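Local coordinates for zinc transport protein ZntB (Vibrio parahaemolyticus RIMD 2210633, PDB 3CK6) that probably takes up zinc ions together with protons across the inner membrane, its cytoplasmic part forming a funnel-shaped homopentamer, at residues 67-72 against 195-200; 80-85 against 184-189; 141-146 against 216-221; 154-159 against 178-183; 189-194 against 221-226. The protein carries 1 engineered substitution. All coordinates share one frame; numbering follows the deposited sequence.

Interaction 1. Residues 67-72 against 195-200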
# COMPACT_ATOMS: atom_id res chain seq x y z
N PRO E 67 -14.42 -1.26 15.44
CA PRO E 67 -15.46 -1.30 14.41
C PRO E 67 -15.20 -2.39 13.37
O PRO E 67 -14.07 -2.57 12.89
CB PRO E 67 -15.38 0.09 13.77
CG PRO E 67 -14.81 0.97 14.88
CD PRO E 67 -13.82 0.08 15.60
N SER E 68 -16.27 -3.10 13.02
CA SER E 68 -16.14 -4.25 12.15
C SER E 68 -17.50 -4.77 11.74
O SER E 68 -18.53 -4.50 12.39
CB SER E 68 -15.36 -5.37 12.85
OG SER E 68 -15.79 -5.54 14.19
N PHE E 69 -17.48 -5.56 10.69
CA PHE E 69 -18.66 -6.23 10.20
C PHE E 69 -18.38 -7.73 10.18
O PHE E 69 -17.32 -8.17 9.74
CB PHE E 69 -19.03 -5.72 8.80
CG PHE E 69 -20.13 -6.54 8.12
CD1 PHE E 69 -21.48 -6.29 8.39
CD2 PHE E 69 -19.80 -7.56 7.25
CE1 PHE E 69 -22.50 -7.04 7.80
CE2 PHE E 69 -20.82 -8.33 6.64
CZ PHE E 69 -22.18 -8.06 6.92
N HIS E 70 -19.36 -8.52 10.63
CA HIS E 70 -19.21 -9.95 10.79
C HIS E 70 -20.44 -10.61 10.18
O HIS E 70 -21.50 -10.58 10.80
CB HIS E 70 -19.14 -10.32 12.27
CG HIS E 70 -18.03 -9.64 13.02
ND1 HIS E 70 -16.78 -10.19 13.16
CD2 HIS E 70 -17.99 -8.45 13.68
CE1 HIS E 70 -16.00 -9.38 13.86
NE2 HIS E 70 -16.71 -8.31 14.18
N PRO E 71 -20.31 -11.21 9.00
CA PRO E 71 -21.45 -11.98 8.50
C PRO E 71 -21.60 -13.28 9.28
O PRO E 71 -20.61 -14.01 9.46
CB PRO E 71 -21.08 -12.27 7.04
CG PRO E 71 -19.61 -12.15 6.97
CD PRO E 71 -19.15 -11.24 8.08
N LEU E 72 -22.81 -13.57 9.76
CA LEU E 72 -23.06 -14.78 10.56
C LEU E 72 -23.89 -15.83 9.76
O LEU E 72 -23.81 -15.86 8.53
CB LEU E 72 -23.70 -14.40 11.91
CG LEU E 72 -22.83 -13.43 12.74
CD1 LEU E 72 -23.60 -12.89 13.92
CD2 LEU E 72 -21.50 -14.08 13.20
N ARG E 195 -17.99 -0.48 4.41
CA ARG E 195 -17.73 -1.11 3.12
C ARG E 195 -18.15 -2.57 3.15
O ARG E 195 -18.86 -3.04 2.24
CB ARG E 195 -16.25 -1.02 2.73
CG ARG E 195 -15.95 -1.56 1.31
CD ARG E 195 -14.49 -1.89 1.18
NE ARG E 195 -14.09 -2.90 2.16
CZ ARG E 195 -12.87 -2.98 2.70
NH1 ARG E 195 -11.92 -2.13 2.35
NH2 ARG E 195 -12.61 -3.92 3.59
N ASP E 196 -17.71 -3.27 4.20
CA ASP E 196 -17.99 -4.68 4.37
C ASP E 196 -19.47 -4.95 4.48
O ASP E 196 -19.95 -5.90 3.90
CB ASP E 196 -17.25 -5.24 5.59
CG ASP E 196 -15.75 -5.36 5.37
OD1 ASP E 196 -15.28 -5.14 4.23
OD2 ASP E 196 -15.04 -5.67 6.34
N LEU E 197 -20.18 -4.12 5.23
CA LEU E 197 -21.62 -4.24 5.33
C LEU E 197 -22.24 -4.15 3.94
O LEU E 197 -23.10 -4.95 3.59
CB LEU E 197 -22.19 -3.16 6.23
CG LEU E 197 -23.71 -2.97 6.20
CD1 LEU E 197 -24.40 -4.15 6.87
CD2 LEU E 197 -24.02 -1.66 6.92
N ILE E 198 -21.81 -3.17 3.15
CA ILE E 198 -22.36 -2.98 1.78
C ILE E 198 -22.07 -4.18 0.89
O ILE E 198 -22.95 -4.67 0.17
CB ILE E 198 -21.85 -1.67 1.12
CG1 ILE E 198 -22.42 -0.47 1.87
CG2 ILE E 198 -22.25 -1.57 -0.37
CD1 ILE E 198 -21.77 0.87 1.53
N GLU E 199 -20.84 -4.68 0.93
CA GLU E 199 -20.46 -5.78 0.03
C GLU E 199 -21.13 -7.12 0.38
O GLU E 199 -21.11 -8.05 -0.43
CB GLU E 199 -18.94 -5.94 -0.07
CG GLU E 199 -18.16 -4.63 -0.20
CD GLU E 199 -17.83 -4.20 -1.62
OE1 GLU E 199 -16.67 -3.73 -1.82
OE2 GLU E 199 -18.70 -4.29 -2.54
N SER E 200 -21.73 -7.19 1.57
CA SER E 200 -22.43 -8.38 2.06
C SER E 200 -23.73 -8.67 1.30
O SER E 200 -24.20 -9.82 1.28
CB SER E 200 -22.71 -8.28 3.58
OG SER E 200 -23.85 -7.47 3.87
O HOH W 1 -15.17 -4.94 8.96
O HOH W 2 -15.85 -8.31 7.32
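One face of the Phe69 ring is laid against the backbone of helix 173-199: Leu197 CA sits 3.8 Å from the ring centroid, 15° off the ring normal, a CH-pi contact, and Asp196 O lies over the same face near CD2. Ser200 comes in obliquely, its CB 3.4 Å from Phe69 CZ. With CG of Phe69 anti to the backbone N (chi1 171°), the ring reaches out from the strand along the helix surface, from Asp196 at its root to Ser200 at its far end. Leu197 crosses it at about a right angle and adds methyl CD1, 3.6 Å from Phe69 CE1.

Strand 68-71 is an edge strand of the mixed sheet within this chain, paired with strand 77-83, and here it meets the last turns of helix 173-199 in the CorA-type alpha/beta cytoplasmic domain. Its backbone also reaches that helix through two waters. One accepts from Phe69 N and donates to Asp196 OD2 (2.7 Å from the water); the other donates to both Phe69 O and Asp196 OD2. The second oxygen of this carboxylate, OD1, is gripped side-on by Arg195, whose NE and NH2 approach from the same face of the carboxylate plane; both bonds are part of a salt bridge, NH2 being 3.0 Å from Asp196 OD1. Ser200 OG is turned back to donate to Leu197 O at 2.6 Å. Phe77 meets Phe69 ring to ring.

Interaction 2. Residues 80-85 against 184-189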
# COMPACT_ATOMS: atom_id res chain seq x y z
N ILE E 80 -20.29 -3.52 14.39
CA ILE E 80 -19.77 -2.73 15.49
C ILE E 80 -19.30 -1.40 14.98
O ILE E 80 -18.57 -1.35 14.00
CB ILE E 80 -18.63 -3.51 16.23
CG1 ILE E 80 -19.21 -4.81 16.80
CG2 ILE E 80 -17.96 -2.61 17.30
CD1 ILE E 80 -18.18 -5.84 17.32
N LEU E 81 -19.69 -0.32 15.69
CA LEU E 81 -19.38 1.04 15.31
C LEU E 81 -18.98 1.88 16.52
O LEU E 81 -19.23 1.49 17.66
CB LEU E 81 -20.59 1.72 14.64
CG LEU E 81 -21.14 1.01 13.39
CD1 LEU E 81 -22.45 1.66 13.02
CD2 LEU E 81 -20.14 1.05 12.20
N ARG E 82 -18.34 3.00 16.26
CA ARG E 82 -17.97 3.94 17.29
C ARG E 82 -18.58 5.32 17.00
O ARG E 82 -18.80 5.69 15.84
CB ARG E 82 -16.45 4.02 17.42
CG ARG E 82 -15.80 2.77 18.00
CD ARG E 82 -15.30 2.99 19.44
NE ARG E 82 -14.67 1.77 19.98
CZ ARG E 82 -14.02 1.69 21.14
NH1 ARG E 82 -13.91 2.73 21.94
NH2 ARG E 82 -13.47 0.53 21.50
N GLY E 83 -18.87 6.06 18.08
CA GLY E 83 -19.38 7.42 18.01
C GLY E 83 -18.72 8.32 19.03
O GLY E 83 -18.08 7.84 19.97
N ILE E 84 -18.88 9.63 18.84
CA ILE E 84 -18.38 10.64 19.80
C ILE E 84 -19.00 10.44 21.19
O ILE E 84 -20.18 10.14 21.32
CB ILE E 84 -18.65 12.07 19.28
CG1 ILE E 84 -17.97 12.28 17.91
CG2 ILE E 84 -18.12 13.17 20.25
CD1 ILE E 84 -16.42 12.09 17.94
N ASN E 85 -18.18 10.57 22.23
CA ASN E 85 -18.63 10.41 23.60
C ASN E 85 -19.07 11.78 24.11
O ASN E 85 -18.21 12.61 24.43
CB ASN E 85 -17.47 9.87 24.43
CG ASN E 85 -17.89 9.37 25.80
OD1 ASN E 85 -18.93 9.78 26.35
ND2 ASN E 85 -17.09 8.46 26.37
N LYS E 184 -8.97 8.72 14.84
CA LYS E 184 -8.52 7.99 13.64
C LYS E 184 -8.44 6.48 13.92
O LYS E 184 -8.77 5.66 13.05
CB LYS E 184 -7.18 8.50 13.15
CG LYS E 184 -6.57 7.64 12.04
CD LYS E 184 -5.23 8.23 11.59
CE LYS E 184 -4.57 7.33 10.55
NZ LYS E 184 -3.45 8.05 9.87
N ARG E 185 -8.02 6.15 15.14
CA ARG E 185 -7.90 4.77 15.61
C ARG E 185 -9.15 3.94 15.31
O ARG E 185 -9.04 2.75 14.96
CB ARG E 185 -7.61 4.77 17.12
CG ARG E 185 -7.58 3.39 17.79
CD ARG E 185 -7.54 3.54 19.30
NE ARG E 185 -7.41 2.26 20.00
CZ ARG E 185 -7.39 2.14 21.31
NH1 ARG E 185 -7.48 3.23 22.09
NH2 ARG E 185 -7.26 0.91 21.87
N PHE E 186 -10.32 4.56 15.43
CA PHE E 186 -11.60 3.88 15.19
C PHE E 186 -12.30 4.24 13.88
O PHE E 186 -13.09 3.45 13.34
CB PHE E 186 -12.54 4.17 16.35
CG PHE E 186 -12.01 3.69 17.68
CD1 PHE E 186 -11.73 2.34 17.87
CD2 PHE E 186 -11.76 4.59 18.71
CE1 PHE E 186 -11.24 1.86 19.09
CE2 PHE E 186 -11.25 4.12 19.95
CZ PHE E 186 -11.00 2.75 20.13
N ILE E 187 -12.03 5.43 13.38
CA ILE E 187 -12.75 5.90 12.21
C ILE E 187 -12.27 5.25 10.91
O ILE E 187 -13.07 4.99 10.02
CB ILE E 187 -12.89 7.43 12.23
CG1 ILE E 187 -13.87 7.76 13.36
CG2 ILE E 187 -13.42 7.95 10.91
CD1 ILE E 187 -14.20 9.22 13.50
N ARG E 188 -10.98 4.94 10.85
CA ARG E 188 -10.45 4.11 9.76
C ARG E 188 -11.16 2.73 9.67
O ARG E 188 -11.76 2.40 8.63
CB ARG E 188 -8.92 4.00 9.87
CG ARG E 188 -8.22 3.43 8.65
CD ARG E 188 -6.80 4.02 8.53
NE ARG E 188 -6.54 4.50 7.17
CZ ARG E 188 -6.75 5.76 6.75
NH1 ARG E 188 -6.49 6.08 5.48
NH2 ARG E 188 -7.21 6.69 7.58
N PRO E 189 -11.15 1.92 10.77
CA PRO E 189 -11.95 0.66 10.76
C PRO E 189 -13.44 0.83 10.46
O PRO E 189 -14.04 -0.07 9.84
CB PRO E 189 -11.80 0.15 12.20
CG PRO E 189 -10.60 0.74 12.71
CD PRO E 189 -10.38 2.06 12.02
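Arg82 and Phe186 make this contact between them. The guanidinium of Arg82 lies flat on the phenyl ring, the two planes 11° apart, with Arg82 CZ 3.7 Å from the centroid of the Phe186 ring, a stacked cation-pi pair. The overlap starts further back along the chain: Arg82 CD stands over the same face of Phe186, 3.9 Å from the centroid, in a CH-pi contact, and Arg82 CG packs on Phe186 CB. This fit depends on the bend of the arginine at chi2 (-108°), which lays its outer half along the ring from CG to CZ.

On the opposite face of the Phe186 ring lies Arg185, its CD 3.6 Å above the ring plane, and the phenyl is thus held between two arginine side chains. Their nearest charged atoms, Arg82 NH2 and Arg185 NH2, are 6.2 Å apart, and each guanidinium has polar partners of its own. Arg82 NH1 donates to Met95 O and its NH2 weakly to Ser65 O, which should help fix the rotation of the flat group, while Arg185 NH2 binds Thr225 OG1 of a neighbouring subunit. The backbone N of Arg82 is satisfied by Gln190 OE1 from the following turn of the helix.

Strand 77-83 is thereby joined to helix 173-199, a sheet-to-helix contact of the alpha/beta cytoplasmic domain of the CorA family, close to where the next subunit of the funnel packs.

Interaction 3. Residues 141-146 against 216-221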
# COMPACT_ATOMS: atom_id res chain seq x y z
N ILE E 141 -28.78 5.20 11.92
CA ILE E 141 -27.76 5.04 12.97
C ILE E 141 -26.36 5.36 12.41
O ILE E 141 -25.61 6.16 13.00
CB ILE E 141 -27.78 3.61 13.60
CG1 ILE E 141 -29.12 3.37 14.33
CG2 ILE E 141 -26.57 3.41 14.57
CD1 ILE E 141 -29.38 1.89 14.70
N ILE E 142 -26.02 4.75 11.27
CA ILE E 142 -24.73 4.95 10.62
C ILE E 142 -24.53 6.44 10.28
O ILE E 142 -23.53 7.06 10.68
CB ILE E 142 -24.57 4.01 9.38
CG1 ILE E 142 -24.46 2.55 9.83
CG2 ILE E 142 -23.35 4.38 8.55
CD1 ILE E 142 -24.76 1.54 8.73
N GLU E 143 -25.50 7.05 9.58
CA GLU E 143 -25.39 8.46 9.23
C GLU E 143 -25.45 9.39 10.45
O GLU E 143 -24.80 10.45 10.45
CB GLU E 143 -26.44 8.88 8.20
CG GLU E 143 -26.21 8.29 6.80
CD GLU E 143 -25.19 9.09 5.96
OE1 GLU E 143 -24.11 9.47 6.49
OE2 GLU E 143 -25.46 9.31 4.75
N GLY E 144 -26.23 9.02 11.46
CA GLY E 144 -26.30 9.84 12.68
C GLY E 144 -24.93 9.93 13.35
O GLY E 144 -24.49 11.01 13.72
N LEU E 145 -24.28 8.77 13.50
CA LEU E 145 -22.92 8.67 14.05
C LEU E 145 -21.90 9.49 13.23
O LEU E 145 -21.09 10.21 13.82
CB LEU E 145 -22.49 7.21 14.19
CG LEU E 145 -23.21 6.34 15.24
CD1 LEU E 145 -22.80 4.88 15.10
CD2 LEU E 145 -22.95 6.84 16.65
N ASN E 146 -21.95 9.39 11.89
CA ASN E 146 -21.17 10.26 10.99
C ASN E 146 -21.39 11.74 11.26
O ASN E 146 -20.43 12.50 11.44
CB ASN E 146 -21.53 10.02 9.51
CG ASN E 146 -20.94 8.74 8.94
OD1 ASN E 146 -20.01 8.17 9.54
ND2 ASN E 146 -21.45 8.30 7.76
N HIS E 216 -21.25 5.53 3.14
CA HIS E 216 -19.86 5.15 2.91
C HIS E 216 -18.99 6.33 2.41
O HIS E 216 -17.86 6.50 2.86
CB HIS E 216 -19.78 3.97 1.93
CG HIS E 216 -18.39 3.44 1.76
ND1 HIS E 216 -17.82 3.23 0.53
CD2 HIS E 216 -17.44 3.12 2.68
CE1 HIS E 216 -16.58 2.80 0.69
NE2 HIS E 216 -16.33 2.71 1.98
N ASN E 217 -19.52 7.11 1.46
CA ASN E 217 -18.82 8.30 0.97
C ASN E 217 -18.58 9.30 2.11
O ASN E 217 -17.50 9.89 2.21
CB ASN E 217 -19.57 8.97 -0.17
CG ASN E 217 -18.68 9.93 -0.96
OD1 ASN E 217 -17.57 9.58 -1.35
ND2 ASN E 217 -19.17 11.15 -1.20
N ASN E 218 -19.58 9.48 2.97
CA ASN E 218 -19.41 10.35 4.15
C ASN E 218 -18.31 9.92 5.12
O ASN E 218 -17.56 10.77 5.61
CB ASN E 218 -20.74 10.57 4.88
CG ASN E 218 -21.69 11.47 4.09
OD1 ASN E 218 -21.24 12.27 3.29
ND2 ASN E 218 -23.00 11.30 4.29
N ILE E 219 -18.24 8.63 5.44
CA ILE E 219 -17.18 8.16 6.37
C ILE E 219 -15.80 8.29 5.70
O ILE E 219 -14.84 8.66 6.35
CB ILE E 219 -17.43 6.73 6.94
CG1 ILE E 219 -16.36 6.35 7.99
CG2 ILE E 219 -17.48 5.70 5.85
CD1 ILE E 219 -16.53 7.09 9.32
N THR E 220 -15.73 8.03 4.39
CA THR E 220 -14.49 8.19 3.62
C THR E 220 -14.05 9.65 3.67
O THR E 220 -12.89 9.93 3.98
CB THR E 220 -14.67 7.73 2.16
OG1 THR E 220 -15.11 6.38 2.17
CG2 THR E 220 -13.36 7.84 1.36
N ARG E 221 -14.99 10.57 3.42
CA ARG E 221 -14.71 12.01 3.56
C ARG E 221 -14.17 12.36 4.95
O ARG E 221 -13.19 13.11 5.07
CB ARG E 221 -15.95 12.86 3.24
CG ARG E 221 -15.75 14.38 3.61
CD ARG E 221 -17.06 15.17 3.25
NE ARG E 221 -18.22 14.63 3.95
CZ ARG E 221 -18.45 14.74 5.26
NH1 ARG E 221 -19.53 14.19 5.79
NH2 ARG E 221 -17.60 15.39 6.05
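The helical segments 141-146 and 216-221 run nearly parallel, their axes 10.0 Å apart at closest approach and inclined at 23°, with Asn146 and Ile219 nearest in the backbone. Across the interface the main link is polar: Asn218 ND2 donates to Glu143 OE1 at 3.1 Å, almost straight at 172°, meeting the syn lone pair of the carboxylate; a weak second bond goes to OE2. The glutamate chain is bent at chi2 (-82°), which swings its carboxylate over to the asparagine. Helix 134-161 packs on the sheet through Leu81, and helix 209-246, the long C-terminal helix of this CorA-type domain, lies against it. Asn146, one turn on, donates from ND2 to the same Glu143 OE1 (3.2 Å), but from above the carboxylate plane, so two amides grip one oxygen. Its amide stands nearly perpendicular to that of Asn218, and its OD1 rests 3.7 Å from Ile219 CD1. His59 of a neighbouring subunit packs on Asn218.

Interaction 4. Residues 154-159 against 178-183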
# COMPACT_ATOMS: atom_id res chain seq x y z
N ASP E 154 -15.51 19.74 13.39
CA ASP E 154 -15.66 21.19 13.26
C ASP E 154 -15.01 21.94 14.42
O ASP E 154 -14.46 22.99 14.21
CB ASP E 154 -17.14 21.60 13.19
CG ASP E 154 -17.78 21.30 11.84
OD1 ASP E 154 -17.04 21.11 10.85
OD2 ASP E 154 -19.03 21.27 11.79
N THR E 155 -15.10 21.39 15.64
CA THR E 155 -14.50 22.01 16.82
C THR E 155 -12.98 21.94 16.71
O THR E 155 -12.28 22.82 17.19
CB THR E 155 -14.96 21.36 18.15
OG1 THR E 155 -14.37 20.06 18.30
CG2 THR E 155 -16.47 21.24 18.21
N ILE E 156 -12.49 20.87 16.10
CA ILE E 156 -11.04 20.72 15.89
C ILE E 156 -10.57 21.71 14.82
O ILE E 156 -9.55 22.39 14.99
CB ILE E 156 -10.64 19.25 15.58
CG1 ILE E 156 -10.83 18.39 16.84
CG2 ILE E 156 -9.18 19.18 15.07
CD1 ILE E 156 -10.81 16.88 16.61
N GLU E 157 -11.35 21.81 13.75
CA GLU E 157 -11.09 22.80 12.71
C GLU E 157 -10.97 24.23 13.29
O GLU E 157 -10.05 24.97 12.91
CB GLU E 157 -12.17 22.74 11.62
CG GLU E 157 -12.00 23.82 10.56
CD GLU E 157 -13.02 23.71 9.46
OE1 GLU E 157 -12.65 23.97 8.29
OE2 GLU E 157 -14.19 23.34 9.75
N GLU E 158 -11.87 24.58 14.20
CA GLU E 158 -11.82 25.88 14.92
C GLU E 158 -10.49 26.13 15.61
O GLU E 158 -9.93 27.24 15.55
CB GLU E 158 -12.90 25.94 16.01
CG GLU E 158 -14.34 26.08 15.52
CD GLU E 158 -15.15 27.00 16.42
OE1 GLU E 158 -14.53 27.79 17.18
OE2 GLU E 158 -16.40 26.93 16.37
N THR E 159 -10.00 25.11 16.31
CA THR E 159 -8.72 25.16 16.98
C THR E 159 -7.62 25.43 15.95
O THR E 159 -6.81 26.35 16.13
CB THR E 159 -8.45 23.83 17.75
OG1 THR E 159 -9.43 23.68 18.77
CG2 THR E 159 -7.06 23.81 18.39
N LYS E 178 -3.68 14.83 19.56
CA LYS E 178 -4.11 13.75 20.44
C LYS E 178 -5.56 13.37 20.14
O LYS E 178 -5.91 12.19 20.08
CB LYS E 178 -3.95 14.13 21.92
CG LYS E 178 -4.61 13.14 22.92
CD LYS E 178 -4.02 11.70 22.87
CE LYS E 178 -2.79 11.54 23.76
NZ LYS E 178 -3.11 11.54 25.22
N ALA E 179 -6.40 14.38 19.98
CA ALA E 179 -7.80 14.16 19.66
C ALA E 179 -7.95 13.45 18.33
O ALA E 179 -8.70 12.48 18.23
CB ALA E 179 -8.56 15.48 19.67
N LEU E 180 -7.21 13.90 17.32
CA LEU E 180 -7.26 13.34 15.97
C LEU E 180 -6.77 11.90 15.91
O LEU E 180 -7.46 11.08 15.33
CB LEU E 180 -6.50 14.21 14.96
CG LEU E 180 -7.10 15.59 14.61
CD1 LEU E 180 -6.02 16.52 14.05
CD2 LEU E 180 -8.25 15.41 13.61
N ILE E 181 -5.62 11.58 16.50
CA ILE E 181 -5.17 10.17 16.47
C ILE E 181 -6.09 9.21 17.24
O ILE E 181 -6.30 8.07 16.79
CB ILE E 181 -3.68 9.92 16.80
CG1 ILE E 181 -3.39 10.21 18.28
CG2 ILE E 181 -2.78 10.73 15.81
CD1 ILE E 181 -2.04 9.63 18.82
N SER E 182 -6.67 9.70 18.34
CA SER E 182 -7.68 8.95 19.10
C SER E 182 -8.91 8.62 18.23
O SER E 182 -9.39 7.48 18.27
CB SER E 182 -8.10 9.69 20.37
OG SER E 182 -6.98 9.94 21.22
N ILE E 183 -9.41 9.60 17.47
CA ILE E 183 -10.54 9.42 16.52
C ILE E 183 -10.15 8.48 15.40
O ILE E 183 -10.94 7.58 15.00
CB ILE E 183 -11.00 10.78 15.82
CG1 ILE E 183 -11.44 11.85 16.83
CG2 ILE E 183 -12.12 10.55 14.83
CD1 ILE E 183 -12.23 11.37 18.02
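Ile156 reaches across to helix 173-199 with two separate branches. Its CD1 touches the methyl of Ala179, at 4.0 Å from CB, and its CG2 lies 4.1 Å from Leu180 CD2; all three residues are buried and the contact is wholly apolar. CG1 of Ile156 is anti to the carbonyl carbon (chi1 -70°); with chi2 extended as well (166°), this sends CD1 to the alanine and leaves CG2 for the leucine. Leu180 leaves its helix at a slant to the isoleucine, and its branched end is what comes close.

The two segments lie on helices 134-161 and 173-199, consecutive in the chain, and the contact joins them toward the connection 162-172, in the helical part of the CorA-type domain. Around this first shell, Tyr152 of helix 134-161 packs on Ala179 and Leu153 on Leu180. Helix 209-246 brings Tyr229 and Leu230 against Leu180, a third helix at the leucine. Further round helix 173-199, Ser182 packs on Phe228 of a neighbouring subunit.

Interaction 5. Residues 189-194 against 221-226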
# COMPACT_ATOMS: atom_id res chain seq x y z
N PRO E 189 -11.15 1.92 10.77
CA PRO E 189 -11.95 0.66 10.76
C PRO E 189 -13.44 0.83 10.46
O PRO E 189 -14.04 -0.07 9.84
CB PRO E 189 -11.80 0.15 12.20
CG PRO E 189 -10.60 0.74 12.71
CD PRO E 189 -10.38 2.06 12.02
N GLN E 190 -14.05 1.94 10.90
CA GLN E 190 -15.47 2.21 10.66
C GLN E 190 -15.75 2.29 9.17
O GLN E 190 -16.78 1.81 8.69
CB GLN E 190 -15.88 3.53 11.31
CG GLN E 190 -17.41 3.80 11.38
CD GLN E 190 -17.85 4.04 12.82
OE1 GLN E 190 -17.37 3.37 13.73
NE2 GLN E 190 -18.72 5.04 13.04
N GLN E 191 -14.85 2.92 8.44
CA GLN E 191 -14.96 2.98 6.98
C GLN E 191 -15.00 1.58 6.37
O GLN E 191 -15.83 1.30 5.52
CB GLN E 191 -13.80 3.80 6.38
CG GLN E 191 -13.96 4.06 4.86
CD GLN E 191 -12.75 4.75 4.27
OE1 GLN E 191 -12.24 5.72 4.82
NE2 GLN E 191 -12.27 4.24 3.16
N TYR E 192 -14.08 0.71 6.80
CA TYR E 192 -14.02 -0.64 6.30
C TYR E 192 -15.24 -1.49 6.72
O TYR E 192 -15.68 -2.32 5.94
CB TYR E 192 -12.71 -1.34 6.65
CG TYR E 192 -11.46 -0.54 6.29
CD1 TYR E 192 -10.39 -0.48 7.18
CD2 TYR E 192 -11.37 0.18 5.09
CE1 TYR E 192 -9.24 0.25 6.88
CE2 TYR E 192 -10.21 0.93 4.78
CZ TYR E 192 -9.16 0.95 5.69
OH TYR E 192 -8.01 1.68 5.43
N ALA E 193 -15.77 -1.25 7.92
CA ALA E 193 -16.95 -1.95 8.44
C ALA E 193 -18.17 -1.63 7.57
O ALA E 193 -18.92 -2.53 7.17
CB ALA E 193 -17.22 -1.57 9.91
N ILE E 194 -18.32 -0.35 7.23
CA ILE E 194 -19.40 0.08 6.35
C ILE E 194 -19.23 -0.48 4.92
O ILE E 194 -20.20 -0.92 4.29
CB ILE E 194 -19.58 1.64 6.38
CG1 ILE E 194 -20.04 2.07 7.79
CG2 ILE E 194 -20.59 2.11 5.25
CD1 ILE E 194 -19.78 3.56 8.15
N ARG E 221 -14.99 10.57 3.42
CA ARG E 221 -14.71 12.01 3.56
C ARG E 221 -14.17 12.36 4.95
O ARG E 221 -13.19 13.11 5.07
CB ARG E 221 -15.95 12.86 3.24
CG ARG E 221 -15.75 14.38 3.61
CD ARG E 221 -17.06 15.17 3.25
NE ARG E 221 -18.22 14.63 3.95
CZ ARG E 221 -18.45 14.74 5.26
NH1 ARG E 221 -19.53 14.19 5.79
NH2 ARG E 221 -17.60 15.39 6.05
N ILE E 222 -14.82 11.83 6.00
CA ILE E 222 -14.33 12.03 7.38
C ILE E 222 -12.86 11.62 7.54
O ILE E 222 -12.05 12.42 8.05
CB ILE E 222 -15.28 11.37 8.43
CG1 ILE E 222 -16.65 12.08 8.40
CG2 ILE E 222 -14.61 11.30 9.84
CD1 ILE E 222 -17.74 11.43 9.26
N ASN E 223 -12.52 10.41 7.09
CA ASN E 223 -11.14 9.91 7.16
C ASN E 223 -10.15 10.81 6.43
O ASN E 223 -9.08 11.09 6.95
CB ASN E 223 -11.03 8.46 6.65
CG ASN E 223 -11.32 7.44 7.72
OD1 ASN E 223 -10.52 7.25 8.63
ND2 ASN E 223 -12.48 6.79 7.64
N GLU E 224 -10.51 11.27 5.24
CA GLU E 224 -9.66 12.21 4.50
C GLU E 224 -9.49 13.54 5.20
O GLU E 224 -8.42 14.12 5.14
CB GLU E 224 -10.16 12.42 3.08
CG GLU E 224 -10.14 11.10 2.29
CD GLU E 224 -10.85 11.16 0.95
OE1 GLU E 224 -11.67 12.09 0.67
OE2 GLU E 224 -10.57 10.23 0.16
N THR E 225 -10.55 14.03 5.84
CA THR E 225 -10.50 15.29 6.58
C THR E 225 -9.56 15.19 7.78
O THR E 225 -8.76 16.10 8.03
CB THR E 225 -11.91 15.72 7.02
OG1 THR E 225 -12.60 16.22 5.87
CG2 THR E 225 -11.82 16.88 8.02
N ILE E 226 -9.68 14.08 8.51
CA ILE E 226 -8.76 13.78 9.62
C ILE E 226 -7.29 13.82 9.16
O ILE E 226 -6.47 14.43 9.82
CB ILE E 226 -9.11 12.42 10.29
CG1 ILE E 226 -10.42 12.56 11.07
CG2 ILE E 226 -7.97 11.95 11.26
CD1 ILE E 226 -10.86 11.30 11.71
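An extended Gln191 (chi1 -172°, chi2 -175°) carries its amide away from helix 173-199 to the side of Asn223. The asparagine, turned with chi1 at -86°, points its own amide back at the glutamine, and Gln191 OE1 ends 3.0 Å from Asn223 ND2. The two amide planes are 66° apart. Asn223 also lies against the aliphatic root of the glutamine, with ND2 3.5 Å from Gln191 CB, while Gln191 OE1 is at the same distance from Asn223 CB.

Helix 173-199 is here packed on helix 209-246, the long C-terminal helix of the CorA-type cytoplasmic domain; the small buried area, 90 Å² in all, comes almost entirely from this one pair. The strongest polar partners of Asn223 lie elsewhere: its ND2 donates to Ile187 O, on the helix 173-199 side, and to Ile219 O one turn back in its own helix. The amide of Asn223 thus bridges carbonyls of both helices, close to the kink at Pro189, whose N has no bond to the turn before. Next to Asn223, Glu224 makes a salt bridge with Arg66 of a neighbouring subunit, and Thr220 packs on Gln191.

Interactions 1 and 2 join the sheet to helix 173-199, using neighbouring strands, and both rest on an aromatic ring: in interaction 1 it lies on helix backbone, in interaction 2 under an arginine. Interactions 3, 4 and 5 instead join the helices to one another, pairing in turn 134-161 with 209-246, 134-161 with 173-199, and 173-199 with 209-246. Interaction 4 is the fully buried one and purely apolar; the other four are partly buried, and of these interactions 3 and 5 meet through polar groups, a carboxylate and amides or two amides. Interactions 2 and 5 share Pro189; interactions 3 and 5 share Arg221.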